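Local atomic coordinates of major royal jelly protein 1 (Apis mellifera, PDB entry 5YYL), a protein that is the most abundant protein of royal jelly, probably nourishes developing honeybee larvae, and binds the sterol 24-methylenecholesterol. Residues 236-240 with 270-274; 302-308 with 319-324; 350-355 with 380-386. One frame throughout, in Å; residues are numbered along the deposited sequence.

Interaction 1. Residues 236-240 with 270-274; sequences KFTKM and VASTS
F237 and T273 meet at the tight end of this contact, where a methyl group sits on a ring. T273 CG2 lies 3.5 Å from the centroid of the F237 ring and 19° off its normal, a CH-pi contact displaced toward the rim. The T273 torsion (chi1 68°) places CG2 beside its backbone N, facing the ring, while OG1 lies 3.7 Å from F237 CZ. On the opposite ring face rests CB of K236, so the phenyl group is layered between the CB of K236 and the methyl of T273. F237 also presents its backbone: its O is 3.1 Å from CA of A271, a CA-H...O contact, and the same oxygen accepts a hydrogen bond from NE2 of Q305. An inverse gamma turn centred on A271 sets its CA beside this carbonyl. Farther along, M240 bends at chi3 (89°), and its CE packs crosswise against CG1 of V270 at 3.7 Å. The looser side faces solvent, where K236 is exposed, and T238 touches A271 only lightly, with its CB turned away. The loop 270-274 links strands 264-269 and 275-279 of a four-stranded antiparallel sheet, consistent with a beta-propeller blade; it meets the start of the preceding hairpin, 239-242 with 245-248, and A271 has backbone bonds to D234 and D251.

Interaction 2. Residues 302-308 with 319-324; sequences LDTQSSA and FGLVGD
T304 and G323 join at the open end of a beta hairpin, the first two strands of a four-stranded antiparallel sheet that fits a propeller blade. OG1 of T304 stands anti to its own backbone N (chi1 -176°), which points it at the other strand's continuation; there it accepts the N-H of G323 at 2.9 Å, along a bent path of 133°. The next bond is straighter: V322 N reaches Q305 O, also at 2.9 Å. S306 and L321 then form a non-hydrogen-bonded antiparallel pair. Beyond them S307 N donates to G320 O at 2.7 Å, and G320 N donates to A308 O at 3.2 Å. S307 and A308 thus stand together opposite G320, a bond pattern like that of a beta bulge.

Around this backbone lies an apolar layer. The methyl CG2 of T304 touches CD2 of L321 at 3.8 Å, and L302 brings CD2 obliquely to CE1 of the F319 ring at 4.0 Å, while L321 CD2 lies at the edge of the same ring, in its plane. On another side V322 turns CG2 toward Q305 and also packs on M240 and I242 of strand 239-242. Farther out, D303 is held by a salt bridge to R338, and S306 OG by a hydrogen bond to S268 OG. S307 OG, swung between its own N and carbonyl carbon, lies 3.2 Å from CA of G320 and is hydrogen-bonded to I354 O.

Interaction 3. Residues 350-355 with 380-386; sequences TLQMIA and VLSNKMQ
Q352 offers one face of its side-chain amide to the K384 chain: CD of K384 sits above that plane, 3.5 Å from CD of Q352. The first two torsions of K384, the second extended (chi2 -151°), carry CD there. Q386 approaches from the oxygen end of the Q352 amide, with the two amide planes 57° apart; their modelled separation is too short to be trusted. At the other end of the Q352 amide, NE2 is hydrogen-bonded to D348 O. The second flat group, the amide of N383, has CB of A355 obliquely beside its ND2 and CB of M353 3.7 Å from its OD1.

Hydrogen bonds join the two segments. S382 extends its hydroxyl anti to the backbone N (chi1 160°), and OG donates to the backbone carbonyl T350 O at 2.6 Å. M353 N bonds to N383 O at 3.3 Å, and a weak, bent bond runs from A355 N to L381 O. M353 CG lies 3.6 Å from M385 CB, the two side chains side by side and pointing the same way. On the buried side I354 CG2 meets V380 CG1 at 3.7 Å. S382 and L351 both also pack on M403 of strand 400-406. The strands 353-361 and 373-383 form an antiparallel hairpin, with 400-406 beside it and 33-37 beyond, consistent with a beta-propeller ring closed by strands from both ends of the chain.

Overall arrangement
From the N terminus, the first loop to close is that of interaction 1, which brings residues 236-240 back against 270-274 across 29 residues that are mostly strand. Interaction 2 then closes a short hairpin, with ten residues between its segments, and interaction 3 a longer one with 24. The three follow in series: none nests in or crosses another. Interaction 1 joins the 239-248 hairpin to the sheet of 253-298, whereas interactions 2 and 3 lie within the sheets of 306-346 and of 353-383. Interaction 2 touches both others, T273 meeting L302 and S307 meeting I354, and so links these sheets; interactions 1 and 3 do not touch, their centres about 17 Å apart.

Interaction 1. Residues 236-240 with 270-274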
loop_
_atom_site.group_PDB
_atom_site.type_symbol
_atom_site.label_atom_id
_atom_site.label_comp_id
_atom_site.label_asym_id
_atom_site.label_seq_id
_atom_site.Cartn_x
_atom_site.Cartn_y
_atom_site.Cartn_z
ATOM N N LYS A 236 -4.470 16.379 61.239
ATOM C CA LYS A 236 -5.105 17.574 60.658
ATOM C C LYS A 236 -5.893 17.303 59.359
ATOM O O LYS A 236 -6.995 17.817 59.207
ATOM C CB LYS A 236 -4.020 18.636 60.404
ATOM C CG LYS A 236 -4.434 20.093 60.482
ATOM C CD LYS A 236 -3.186 20.991 60.476
ATOM C CE LYS A 236 -2.398 20.935 61.791
ATOM N N PHE A 237 -5.327 16.499 58.452
ATOM C CA PHE A 237 -5.935 16.191 57.135
ATOM C C PHE A 237 -6.319 14.719 57.002
ATOM O O PHE A 237 -6.082 14.095 55.971
ATOM C CB PHE A 237 -4.983 16.596 55.997
ATOM C CG PHE A 237 -4.386 17.950 56.188
ATOM C CD1 PHE A 237 -5.174 19.088 56.062
ATOM C CD2 PHE A 237 -3.044 18.094 56.534
ATOM C CE1 PHE A 237 -4.634 20.350 56.260
ATOM C CE2 PHE A 237 -2.492 19.357 56.726
ATOM C CZ PHE A 237 -3.287 20.489 56.589
ATOM N N THR A 238 -6.940 14.184 58.048
ATOM C CA THR A 238 -7.375 12.786 58.063
ATOM C C THR A 238 -8.793 12.614 57.465
ATOM O O THR A 238 -9.111 11.558 56.923
ATOM C CB THR A 238 -7.214 12.184 59.485
ATOM O OG1 THR A 238 -7.053 10.758 59.396
ATOM C CG2 THR A 238 -8.364 12.581 60.431
ATOM N N LYS A 239 -9.614 13.665 57.553
ATOM C CA LYS A 239 -10.947 13.707 56.925
ATOM C C LYS A 239 -10.877 14.130 55.452
ATOM O O LYS A 239 -10.375 15.207 55.154
ATOM C CB LYS A 239 -11.845 14.694 57.679
ATOM N N MET A 240 -11.391 13.293 54.551
ATOM C CA MET A 240 -11.383 13.559 53.103
ATOM C C MET A 240 -12.789 13.389 52.577
ATOM O O MET A 240 -13.311 12.276 52.597
ATOM C CB MET A 240 -10.434 12.596 52.344
ATOM C CG MET A 240 -10.075 11.287 53.015
ATOM S SD MET A 240 -8.568 10.673 52.226
ATOM C CE MET A 240 -7.298 11.464 53.227
ATOM N N VAL A 270 -1.121 9.974 52.950
ATOM C CA VAL A 270 -2.520 10.042 52.490
ATOM C C VAL A 270 -3.266 11.137 53.242
ATOM O O VAL A 270 -3.920 11.975 52.636
ATOM C CB VAL A 270 -3.264 8.692 52.687
ATOM C CG1 VAL A 270 -4.769 8.814 52.437
ATOM C CG2 VAL A 270 -2.668 7.612 51.787
ATOM N N ALA A 271 -3.148 11.121 54.560
ATOM C CA ALA A 271 -3.647 12.213 55.363
ATOM C C ALA A 271 -2.563 13.286 55.405
ATOM O O ALA A 271 -1.793 13.398 56.355
ATOM C CB ALA A 271 -4.002 11.730 56.753
ATOM N N SER A 272 -2.518 14.091 54.354
ATOM C CA SER A 272 -1.607 15.241 54.290
ATOM C C SER A 272 -2.014 16.076 53.105
ATOM O O SER A 272 -2.709 15.586 52.216
ATOM C CB SER A 272 -0.139 14.816 54.134
ATOM O OG SER A 272 0.216 14.703 52.773
ATOM N N THR A 273 -1.573 17.328 53.078
ATOM C CA THR A 273 -1.801 18.194 51.916
ATOM C C THR A 273 -0.469 18.645 51.320
ATOM O O THR A 273 -0.389 19.667 50.657
ATOM C CB THR A 273 -2.714 19.384 52.267
ATOM O OG1 THR A 273 -2.044 20.265 53.163
ATOM C CG2 THR A 273 -4.035 18.888 52.872
ATOM N N SER A 274 0.560 17.829 51.544
ATOM C CA SER A 274 1.928 18.146 51.197
ATOM C C SER A 274 2.371 17.332 49.970
ATOM O O SER A 274 1.735 16.317 49.629
ATOM C CB SER A 274 2.817 17.803 52.388
ATOM O OG SER A 274 2.361 18.423 53.586
#

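Interaction 2. Residues 302-308 with 319-324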
loop_
_atom_site.group_PDB
_atom_site.type_symbol
_atom_site.label_atom_id
_atom_site.label_comp_id
_atom_site.label_asym_id
_atom_site.label_seq_id
_atom_site.Cartn_x
_atom_site.Cartn_y
_atom_site.Cartn_z
ATOM N N LEU A 302 -0.738 21.959 48.953
ATOM C CA LEU A 302 -2.045 21.787 48.276
ATOM C C LEU A 302 -3.169 22.143 49.239
ATOM O O LEU A 302 -3.002 22.088 50.454
ATOM C CB LEU A 302 -2.219 20.344 47.763
ATOM C CG LEU A 302 -1.046 19.740 46.985
ATOM C CD1 LEU A 302 -1.303 18.272 46.705
ATOM C CD2 LEU A 302 -0.808 20.505 45.700
ATOM N N ASP A 303 -4.323 22.504 48.695
ATOM C CA ASP A 303 -5.501 22.822 49.506
ATOM C C ASP A 303 -6.220 21.564 49.995
ATOM O O ASP A 303 -6.941 21.625 50.992
ATOM C CB ASP A 303 -6.474 23.693 48.708
ATOM C CG ASP A 303 -5.907 25.068 48.399
ATOM O OD1 ASP A 303 -5.495 25.787 49.344
ATOM O OD2 ASP A 303 -5.863 25.443 47.215
ATOM N N THR A 304 -6.051 20.442 49.280
ATOM C CA THR A 304 -6.631 19.151 49.665
ATOM C C THR A 304 -5.576 18.034 49.605
ATOM O O THR A 304 -4.428 18.274 49.241
ATOM C CB THR A 304 -7.854 18.820 48.775
ATOM O OG1 THR A 304 -8.472 17.607 49.222
ATOM C CG2 THR A 304 -7.480 18.710 47.224
ATOM N N GLN A 305 -5.980 16.826 49.973
ATOM C CA GLN A 305 -5.096 15.665 49.929
ATOM C C GLN A 305 -4.842 15.211 48.492
ATOM O O GLN A 305 -5.714 15.305 47.655
ATOM C CB GLN A 305 -5.671 14.512 50.767
ATOM C CG GLN A 305 -5.832 14.820 52.258
ATOM C CD GLN A 305 -7.271 15.070 52.725
ATOM O OE1 GLN A 305 -8.125 15.532 51.980
ATOM N NE2 GLN A 305 -7.525 14.783 53.988
ATOM N N SER A 306 -3.642 14.729 48.213
ATOM C CA SER A 306 -3.324 14.135 46.922
ATOM C C SER A 306 -3.530 12.615 46.992
ATOM O O SER A 306 -3.347 12.008 48.058
ATOM C CB SER A 306 -1.888 14.456 46.515
ATOM O OG SER A 306 -0.944 13.832 47.383
ATOM N N SER A 307 -3.933 12.020 45.865
ATOM C CA SER A 307 -4.168 10.574 45.760
ATOM C C SER A 307 -2.984 9.986 44.973
ATOM O O SER A 307 -1.836 10.295 45.297
ATOM C CB SER A 307 -5.524 10.307 45.096
ATOM O OG SER A 307 -5.534 10.820 43.789
ATOM N N ALA A 308 -3.226 9.169 43.950
ATOM C CA ALA A 308 -2.137 8.601 43.161
ATOM C C ALA A 308 -1.375 9.660 42.372
ATOM O O ALA A 308 -1.845 10.784 42.186
ATOM C CB ALA A 308 -2.678 7.553 42.210
ATOM N N PHE A 319 -1.133 14.440 39.610
ATOM C CA PHE A 319 -1.630 13.954 40.884
ATOM C C PHE A 319 -3.107 14.234 41.086
ATOM O O PHE A 319 -3.612 15.279 40.695
ATOM C CB PHE A 319 -0.821 14.560 42.027
ATOM C CG PHE A 319 -0.745 16.055 41.998
ATOM C CD1 PHE A 319 -1.735 16.820 42.590
ATOM C CD2 PHE A 319 0.337 16.703 41.393
ATOM C CE1 PHE A 319 -1.668 18.201 42.564
ATOM C CE2 PHE A 319 0.413 18.086 41.369
ATOM C CZ PHE A 319 -0.592 18.835 41.958
ATOM N N GLY A 320 -3.792 13.295 41.725
ATOM C CA GLY A 320 -5.199 13.421 41.997
ATOM C C GLY A 320 -5.436 14.254 43.243
ATOM O O GLY A 320 -4.764 14.081 44.252
ATOM N N LEU A 321 -6.428 15.136 43.166
ATOM C CA LEU A 321 -6.778 16.016 44.252
ATOM C C LEU A 321 -8.091 15.507 44.838
ATOM O O LEU A 321 -9.140 15.694 44.257
ATOM C CB LEU A 321 -6.887 17.441 43.721
ATOM C CG LEU A 321 -5.528 18.057 43.340
ATOM C CD1 LEU A 321 -5.629 19.097 42.244
ATOM C CD2 LEU A 321 -4.830 18.663 44.544
ATOM N N VAL A 322 -8.005 14.886 46.007
ATOM C CA VAL A 322 -9.100 14.138 46.646
ATOM C C VAL A 322 -10.371 14.966 46.868
ATOM O O VAL A 322 -11.475 14.543 46.532
ATOM C CB VAL A 322 -8.655 13.552 48.020
ATOM C CG1 VAL A 322 -9.825 12.877 48.735
ATOM C CG2 VAL A 322 -7.528 12.539 47.860
ATOM N N GLY A 323 -10.214 16.141 47.448
ATOM C CA GLY A 323 -11.360 16.977 47.792
ATOM C C GLY A 323 -12.096 17.474 46.568
ATOM O O GLY A 323 -13.310 17.276 46.443
ATOM N N ASP A 324 -11.339 18.069 45.644
ATOM C CA ASP A 324 -11.897 18.675 44.438
ATOM C C ASP A 324 -12.352 17.640 43.392
ATOM O O ASP A 324 -13.104 17.985 42.476
ATOM C CB ASP A 324 -10.879 19.652 43.812
ATOM C CG ASP A 324 -10.286 20.657 44.843
ATOM O OD1 ASP A 324 -10.877 20.829 45.941
ATOM O OD2 ASP A 324 -9.213 21.257 44.566
#

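Interaction 3. Residues 350-355 with 380-386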
loop_
_atom_site.group_PDB
_atom_site.type_symbol
_atom_site.label_atom_id
_atom_site.label_comp_id
_atom_site.label_asym_id
_atom_site.label_seq_id
_atom_site.Cartn_x
_atom_site.Cartn_y
_atom_site.Cartn_z
ATOM N N THR A 350 -16.969 11.633 37.366
ATOM C CA THR A 350 -15.992 10.690 36.806
ATOM C C THR A 350 -14.648 10.570 37.524
ATOM O O THR A 350 -13.944 9.594 37.275
ATOM C CB THR A 350 -15.712 10.965 35.311
ATOM O OG1 THR A 350 -15.039 12.222 35.153
ATOM C CG2 THR A 350 -17.015 10.972 34.527
ATOM N N LEU A 351 -14.276 11.513 38.395
ATOM C CA LEU A 351 -12.916 11.520 39.011
ATOM C C LEU A 351 -12.906 11.486 40.551
ATOM O O LEU A 351 -12.101 12.174 41.193
ATOM C CB LEU A 351 -12.128 12.742 38.520
ATOM C CG LEU A 351 -11.737 12.772 37.054
ATOM C CD1 LEU A 351 -11.348 14.190 36.670
ATOM C CD2 LEU A 351 -10.605 11.800 36.783
ATOM N N GLN A 352 -13.762 10.658 41.137
ATOM C CA GLN A 352 -14.002 10.741 42.577
ATOM C C GLN A 352 -12.825 10.258 43.460
ATOM O O GLN A 352 -12.471 10.938 44.424
ATOM C CB GLN A 352 -15.333 10.091 42.950
ATOM C CG GLN A 352 -16.525 10.804 42.333
ATOM C CD GLN A 352 -17.861 10.464 42.979
ATOM O OE1 GLN A 352 -17.922 9.723 43.956
ATOM N NE2 GLN A 352 -18.940 11.038 42.451
ATOM N N MET A 353 -12.215 9.115 43.152
ATOM C CA MET A 353 -10.928 8.772 43.743
ATOM C C MET A 353 -9.974 8.224 42.688
ATOM O O MET A 353 -10.102 7.086 42.236
ATOM C CB MET A 353 -11.086 7.778 44.891
ATOM C CG MET A 353 -9.745 7.327 45.503
ATOM S SD MET A 353 -8.750 8.572 46.426
ATOM C CE MET A 353 -7.383 7.545 46.977
ATOM N N ILE A 354 -8.991 9.024 42.317
ATOM C CA ILE A 354 -7.991 8.577 41.365
ATOM C C ILE A 354 -7.070 7.579 42.087
ATOM O O ILE A 354 -6.115 7.960 42.755
ATOM C CB ILE A 354 -7.233 9.763 40.735
ATOM C CG1 ILE A 354 -8.210 10.606 39.924
ATOM C CG2 ILE A 354 -6.105 9.282 39.836
ATOM C CD1 ILE A 354 -7.643 11.934 39.467
ATOM N N ALA A 355 -7.397 6.296 41.967
ATOM C CA ALA A 355 -6.630 5.249 42.626
ATOM C C ALA A 355 -5.360 4.897 41.890
ATOM O O ALA A 355 -4.460 4.297 42.481
ATOM C CB ALA A 355 -7.479 4.004 42.771
ATOM N N VAL A 380 -5.847 6.698 33.591
ATOM C CA VAL A 380 -6.320 7.044 34.934
ATOM C C VAL A 380 -7.401 6.062 35.398
ATOM O O VAL A 380 -8.436 5.946 34.756
ATOM C CB VAL A 380 -6.907 8.465 34.945
ATOM C CG1 VAL A 380 -7.338 8.855 36.347
ATOM C CG2 VAL A 380 -5.895 9.452 34.391
ATOM N N LEU A 381 -7.150 5.347 36.498
ATOM C CA LEU A 381 -8.179 4.544 37.169
ATOM C C LEU A 381 -8.835 5.425 38.187
ATOM O O LEU A 381 -8.175 5.961 39.073
ATOM C CB LEU A 381 -7.615 3.315 37.896
ATOM C CG LEU A 381 -8.645 2.519 38.718
ATOM C CD1 LEU A 381 -9.727 1.940 37.824
ATOM C CD2 LEU A 381 -7.976 1.403 39.497
ATOM N N SER A 382 -10.143 5.559 38.057
ATOM C CA SER A 382 -10.926 6.357 38.943
ATOM C C SER A 382 -12.102 5.504 39.389
ATOM O O SER A 382 -13.185 5.513 38.791
ATOM C CB SER A 382 -11.367 7.579 38.185
ATOM O OG SER A 382 -12.474 8.158 38.793
ATOM N N ASN A 383 -11.844 4.698 40.418
ATOM C CA ASN A 383 -12.891 4.070 41.213
ATOM C C ASN A 383 -13.591 5.120 42.081
ATOM O O ASN A 383 -13.388 6.330 41.896
ATOM C CB ASN A 383 -12.346 2.882 42.026
ATOM C CG ASN A 383 -11.247 3.253 43.015
ATOM O OD1 ASN A 383 -11.291 4.286 43.705
ATOM N ND2 ASN A 383 -10.251 2.369 43.112
ATOM N N LYS A 384 -14.455 4.668 42.989
ATOM C CA LYS A 384 -15.105 5.547 43.949
ATOM C C LYS A 384 -14.863 5.005 45.358
ATOM O O LYS A 384 -15.779 4.471 46.000
ATOM C CB LYS A 384 -16.591 5.643 43.616
ATOM C CG LYS A 384 -16.846 6.346 42.290
ATOM C CD LYS A 384 -18.185 7.081 42.224
ATOM C CE LYS A 384 -19.322 6.204 41.750
ATOM N NZ LYS A 384 -20.453 7.055 41.302
ATOM N N MET A 385 -13.611 5.146 45.820
ATOM C CA MET A 385 -13.186 4.707 47.168
ATOM C C MET A 385 -14.079 5.245 48.284
ATOM O O MET A 385 -14.287 4.556 49.280
ATOM C CB MET A 385 -11.721 5.092 47.457
ATOM C CG MET A 385 -11.235 4.635 48.835
ATOM S SD MET A 385 -9.452 4.519 49.087
ATOM C CE MET A 385 -9.108 2.855 48.512
ATOM N N GLN A 386 -14.603 6.459 48.112
ATOM C CA GLN A 386 -15.572 7.000 49.063
ATOM C C GLN A 386 -16.797 6.085 49.265
ATOM O O GLN A 386 -17.298 5.969 50.390
ATOM C CB GLN A 386 -15.973 8.436 48.722
ATOM C CG GLN A 386 -17.110 8.613 47.736
ATOM C CD GLN A 386 -16.785 8.097 46.370
ATOM O OE1 GLN A 386 -15.628 7.889 46.022
ATOM N NE2 GLN A 386 -17.810 7.897 45.578
#